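PDB 4ZU2: putative isohexenylglutaconyl-CoA hydratase from Pseudomonas aeruginosa, which probably hydrates isohexenylglutaconyl-CoA, a branched enoyl-CoA thioester of terpene (citronellate) breakdown, as a member of the crotonase family. Local coordinates for residues 7-20 and 32-46. Residues are numbered along the deposited sequence; the frame is centred on the assembly and turned at random.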
# COMPACT_ATOMS: atom_id res chain seq x y z
N GLU A 7 -32.68 11.04 -17.32
CA GLU A 7 -31.94 10.30 -16.35
C GLU A 7 -31.84 11.12 -14.99
O GLU A 7 -32.58 12.08 -14.75
CB GLU A 7 -30.52 9.98 -16.94
CG GLU A 7 -30.34 8.74 -17.91
CD GLU A 7 -28.88 8.13 -17.95
OE1 GLU A 7 -28.65 6.96 -18.31
OE2 GLU A 7 -27.93 8.82 -17.63
N THR A 8 -30.93 10.69 -14.12
CA THR A 8 -30.37 11.49 -13.03
C THR A 8 -28.93 11.83 -13.42
O THR A 8 -28.13 12.25 -12.58
CB THR A 8 -30.22 10.67 -11.73
OG1 THR A 8 -29.26 9.61 -11.97
CG2 THR A 8 -31.58 10.09 -11.29
N LEU A 9 -28.61 11.62 -14.69
CA LEU A 9 -27.29 11.90 -15.20
C LEU A 9 -27.44 12.73 -16.44
O LEU A 9 -28.47 12.69 -17.13
CB LEU A 9 -26.55 10.62 -15.57
CG LEU A 9 -26.38 9.60 -14.46
CD1 LEU A 9 -25.79 8.29 -14.97
CD2 LEU A 9 -25.51 10.20 -13.36
N LEU A 10 -26.39 13.48 -16.72
CA LEU A 10 -26.22 14.09 -18.01
C LEU A 10 -24.98 13.51 -18.70
O LEU A 10 -23.83 13.60 -18.21
CB LEU A 10 -26.10 15.61 -17.85
CG LEU A 10 -27.35 16.31 -17.26
CD1 LEU A 10 -27.03 17.73 -16.89
CD2 LEU A 10 -28.53 16.28 -18.22
N LEU A 11 -25.23 12.91 -19.86
CA LEU A 11 -24.19 12.28 -20.66
C LEU A 11 -23.64 13.22 -21.74
O LEU A 11 -24.42 13.88 -22.46
CB LEU A 11 -24.78 11.01 -21.28
CG LEU A 11 -25.57 10.13 -20.30
CD1 LEU A 11 -26.01 8.81 -20.92
CD2 LEU A 11 -24.70 9.85 -19.09
N GLU A 12 -22.31 13.32 -21.85
CA GLU A 12 -21.67 14.18 -22.88
C GLU A 12 -20.57 13.48 -23.68
O GLU A 12 -19.39 13.61 -23.38
CB GLU A 12 -21.09 15.44 -22.24
CG GLU A 12 -21.98 16.15 -21.18
CD GLU A 12 -21.27 17.39 -20.58
OE1 GLU A 12 -20.98 18.33 -21.35
OE2 GLU A 12 -20.96 17.43 -19.37
N PRO A 13 -20.94 12.74 -24.72
CA PRO A 13 -19.89 12.04 -25.49
C PRO A 13 -19.14 12.85 -26.57
O PRO A 13 -19.62 13.04 -27.68
CB PRO A 13 -20.67 10.88 -26.13
CG PRO A 13 -22.10 11.28 -26.10
CD PRO A 13 -22.30 12.37 -25.13
N ILE A 14 -17.93 13.28 -26.24
CA ILE A 14 -17.06 13.97 -27.19
C ILE A 14 -16.00 13.02 -27.77
O ILE A 14 -14.92 12.88 -27.22
CB ILE A 14 -16.32 15.15 -26.52
CG1 ILE A 14 -15.65 14.71 -25.20
CG2 ILE A 14 -17.31 16.26 -26.22
CD1 ILE A 14 -14.23 15.31 -24.94
N GLU A 15 -16.32 12.39 -28.90
CA GLU A 15 -15.37 11.56 -29.62
C GLU A 15 -15.15 10.25 -28.87
O GLU A 15 -16.04 9.41 -28.84
CB GLU A 15 -14.04 12.29 -29.85
CG GLU A 15 -14.15 13.60 -30.58
CD GLU A 15 -12.99 14.54 -30.23
OE1 GLU A 15 -12.71 14.71 -29.02
OE2 GLU A 15 -12.36 15.11 -31.17
N GLY A 16 -13.98 10.07 -28.29
CA GLY A 16 -13.72 8.89 -27.49
C GLY A 16 -13.93 9.10 -26.00
O GLY A 16 -13.74 8.16 -25.24
N VAL A 17 -14.33 10.31 -25.58
CA VAL A 17 -14.47 10.63 -24.15
C VAL A 17 -15.93 10.78 -23.76
O VAL A 17 -16.62 11.61 -24.31
CB VAL A 17 -13.67 11.89 -23.77
CG1 VAL A 17 -13.82 12.19 -22.31
CG2 VAL A 17 -12.18 11.68 -24.16
N LEU A 18 -16.42 9.92 -22.87
CA LEU A 18 -17.80 10.04 -22.37
C LEU A 18 -17.76 10.73 -20.99
O LEU A 18 -17.28 10.15 -20.02
CB LEU A 18 -18.51 8.69 -22.31
CG LEU A 18 -19.88 8.61 -21.60
CD1 LEU A 18 -20.92 9.53 -22.24
CD2 LEU A 18 -20.40 7.19 -21.64
N ARG A 19 -18.20 11.98 -20.94
CA ARG A 19 -18.37 12.68 -19.67
C ARG A 19 -19.71 12.34 -19.04
O ARG A 19 -20.73 12.36 -19.73
CB ARG A 19 -18.32 14.17 -19.90
CG ARG A 19 -16.94 14.69 -20.03
CD ARG A 19 -16.64 15.12 -21.47
NE ARG A 19 -15.28 15.65 -21.70
CZ ARG A 19 -14.67 16.57 -20.96
NH1 ARG A 19 -15.22 17.11 -19.88
NH2 ARG A 19 -13.47 16.97 -21.28
N ILE A 20 -19.72 12.10 -17.74
CA ILE A 20 -20.93 11.66 -17.03
C ILE A 20 -21.08 12.53 -15.80
O ILE A 20 -20.20 12.56 -14.95
CB ILE A 20 -20.83 10.19 -16.55
CG1 ILE A 20 -20.44 9.25 -17.71
CG2 ILE A 20 -22.16 9.75 -15.87
CD1 ILE A 20 -20.02 7.90 -17.26
N SER A 32 -29.06 8.09 -5.55
CA SER A 32 -30.31 7.48 -5.42
C SER A 32 -30.19 6.07 -5.97
O SER A 32 -29.25 5.73 -6.66
CB SER A 32 -31.34 8.30 -6.18
OG SER A 32 -31.02 8.46 -7.56
N LEU A 33 -31.20 5.27 -5.68
CA LEU A 33 -31.39 3.94 -6.24
C LEU A 33 -31.47 4.04 -7.78
O LEU A 33 -30.83 3.29 -8.50
CB LEU A 33 -32.70 3.39 -5.66
CG LEU A 33 -32.90 1.99 -5.09
CD1 LEU A 33 -34.14 2.08 -4.21
CD2 LEU A 33 -33.10 0.92 -6.20
N ALA A 34 -32.26 5.00 -8.26
CA ALA A 34 -32.27 5.35 -9.70
C ALA A 34 -30.87 5.71 -10.29
O ALA A 34 -30.48 5.19 -11.35
CB ALA A 34 -33.25 6.47 -9.94
N MET A 35 -30.10 6.55 -9.60
CA MET A 35 -28.78 6.94 -10.11
C MET A 35 -27.80 5.75 -10.20
O MET A 35 -27.14 5.59 -11.20
CB MET A 35 -28.20 8.05 -9.24
CG MET A 35 -26.82 8.50 -9.69
SD MET A 35 -26.30 9.87 -8.69
CE MET A 35 -24.66 9.67 -8.17
N VAL A 36 -27.73 4.91 -9.18
CA VAL A 36 -26.94 3.67 -9.24
C VAL A 36 -27.37 2.81 -10.43
O VAL A 36 -26.55 2.26 -11.16
CB VAL A 36 -27.09 2.83 -7.93
CG1 VAL A 36 -26.32 1.48 -8.03
CG2 VAL A 36 -26.60 3.60 -6.71
N GLY A 37 -28.68 2.66 -10.62
CA GLY A 37 -29.16 1.92 -11.77
C GLY A 37 -28.66 2.52 -13.07
O GLY A 37 -28.20 1.83 -13.95
N GLU A 38 -28.74 3.84 -13.19
CA GLU A 38 -28.40 4.47 -14.45
C GLU A 38 -26.89 4.39 -14.69
O GLU A 38 -26.47 4.26 -15.83
CB GLU A 38 -28.93 5.93 -14.53
CG GLU A 38 -30.48 5.97 -14.60
CD GLU A 38 -31.08 7.39 -14.64
OE1 GLU A 38 -30.36 8.35 -14.28
OE2 GLU A 38 -32.27 7.54 -15.01
N LEU A 39 -26.10 4.48 -13.63
CA LEU A 39 -24.66 4.49 -13.79
C LEU A 39 -24.20 3.13 -14.26
O LEU A 39 -23.27 3.02 -15.06
CB LEU A 39 -23.98 4.78 -12.48
CG LEU A 39 -23.99 6.23 -12.08
CD1 LEU A 39 -23.72 6.32 -10.56
CD2 LEU A 39 -23.00 7.05 -12.84
N ARG A 40 -24.90 2.11 -13.76
CA ARG A 40 -24.57 0.73 -14.06
C ARG A 40 -24.93 0.44 -15.49
O ARG A 40 -24.22 -0.31 -16.18
CB ARG A 40 -25.31 -0.23 -13.10
CG ARG A 40 -24.76 -0.19 -11.71
CD ARG A 40 -25.43 -1.21 -10.81
NE ARG A 40 -25.00 -2.56 -11.15
CZ ARG A 40 -25.66 -3.66 -10.78
NH1 ARG A 40 -26.74 -3.54 -10.09
NH2 ARG A 40 -25.24 -4.86 -11.13
N ALA A 41 -26.04 1.03 -15.92
CA ALA A 41 -26.53 0.83 -17.29
C ALA A 41 -25.60 1.46 -18.30
O ALA A 41 -25.36 0.89 -19.35
CB ALA A 41 -27.95 1.42 -17.46
N VAL A 42 -25.13 2.67 -18.00
CA VAL A 42 -24.17 3.37 -18.83
C VAL A 42 -22.83 2.62 -18.90
O VAL A 42 -22.25 2.49 -19.97
CB VAL A 42 -23.94 4.82 -18.33
CG1 VAL A 42 -22.73 5.44 -18.99
CG2 VAL A 42 -25.16 5.70 -18.59
N LEU A 43 -22.35 2.11 -17.77
CA LEU A 43 -21.07 1.42 -17.76
C LEU A 43 -21.14 0.15 -18.60
O LEU A 43 -20.17 -0.21 -19.26
CB LEU A 43 -20.60 1.13 -16.32
CG LEU A 43 -20.16 2.37 -15.50
CD1 LEU A 43 -19.96 2.06 -14.01
CD2 LEU A 43 -18.93 2.99 -16.04
N ALA A 44 -22.29 -0.54 -18.58
CA ALA A 44 -22.44 -1.76 -19.37
C ALA A 44 -22.58 -1.44 -20.84
O ALA A 44 -22.13 -2.22 -21.71
CB ALA A 44 -23.65 -2.55 -18.88
N ALA A 45 -23.21 -0.31 -21.13
CA ALA A 45 -23.36 0.19 -22.50
C ALA A 45 -22.03 0.30 -23.25
O ALA A 45 -21.93 -0.07 -24.42
CB ALA A 45 -24.03 1.57 -22.50
N VAL A 46 -21.03 0.86 -22.58
CA VAL A 46 -19.74 1.14 -23.21
C VAL A 46 -18.63 0.12 -22.87
O VAL A 46 -17.54 0.13 -23.46
CB VAL A 46 -19.26 2.56 -22.82
CG1 VAL A 46 -20.40 3.62 -22.96
CG2 VAL A 46 -18.66 2.58 -21.41
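Thr8 and Met35 bring the backbones together, their CA atoms 5.6 Å apart, where the hairpin of strands 9-14 and 17-20 lies against helix 33-46. The helix axis runs 10.3 Å from that of strand 9-14, at 21°, and almost exactly antiparallel to strand 17-20. At the closer end Glu38 reaches across with an extended chain, and its OE1 accepts from Thr8 twice: from the backbone N, modelled too close for the length to be trusted, and from OG1 at 2.9 Å, which arrives from above the carboxylate plane. Glu7 slides past Glu38 in the opposite direction, their carboxylates stacked with planes 17° apart; these like charges come to 4.2 Å at Glu7 OE2 and Glu38 OE1, and the Thr8 hydroxyl probably offsets part of the charge on Glu38. Farther along, apolar side chains take over. Leu9 and Leu39 cross at about a right angle, Leu9 CD1 lying 3.7 Å from Leu39 CD2. Val42 spreads its branches over both strands: CG1, anti to the backbone N (chi1 167°), touches Leu18 and Ile20, while Val42 CG2 meets Leu11 CD1 tip to tip. Helix 33-47 connects strand 17-22 to parallel strand 54-59 in a beta-alpha-beta unit, strand 9-14 edges the sheet within this chain, and Leu39 and Leu43 touch Leu94 of helix 81-99.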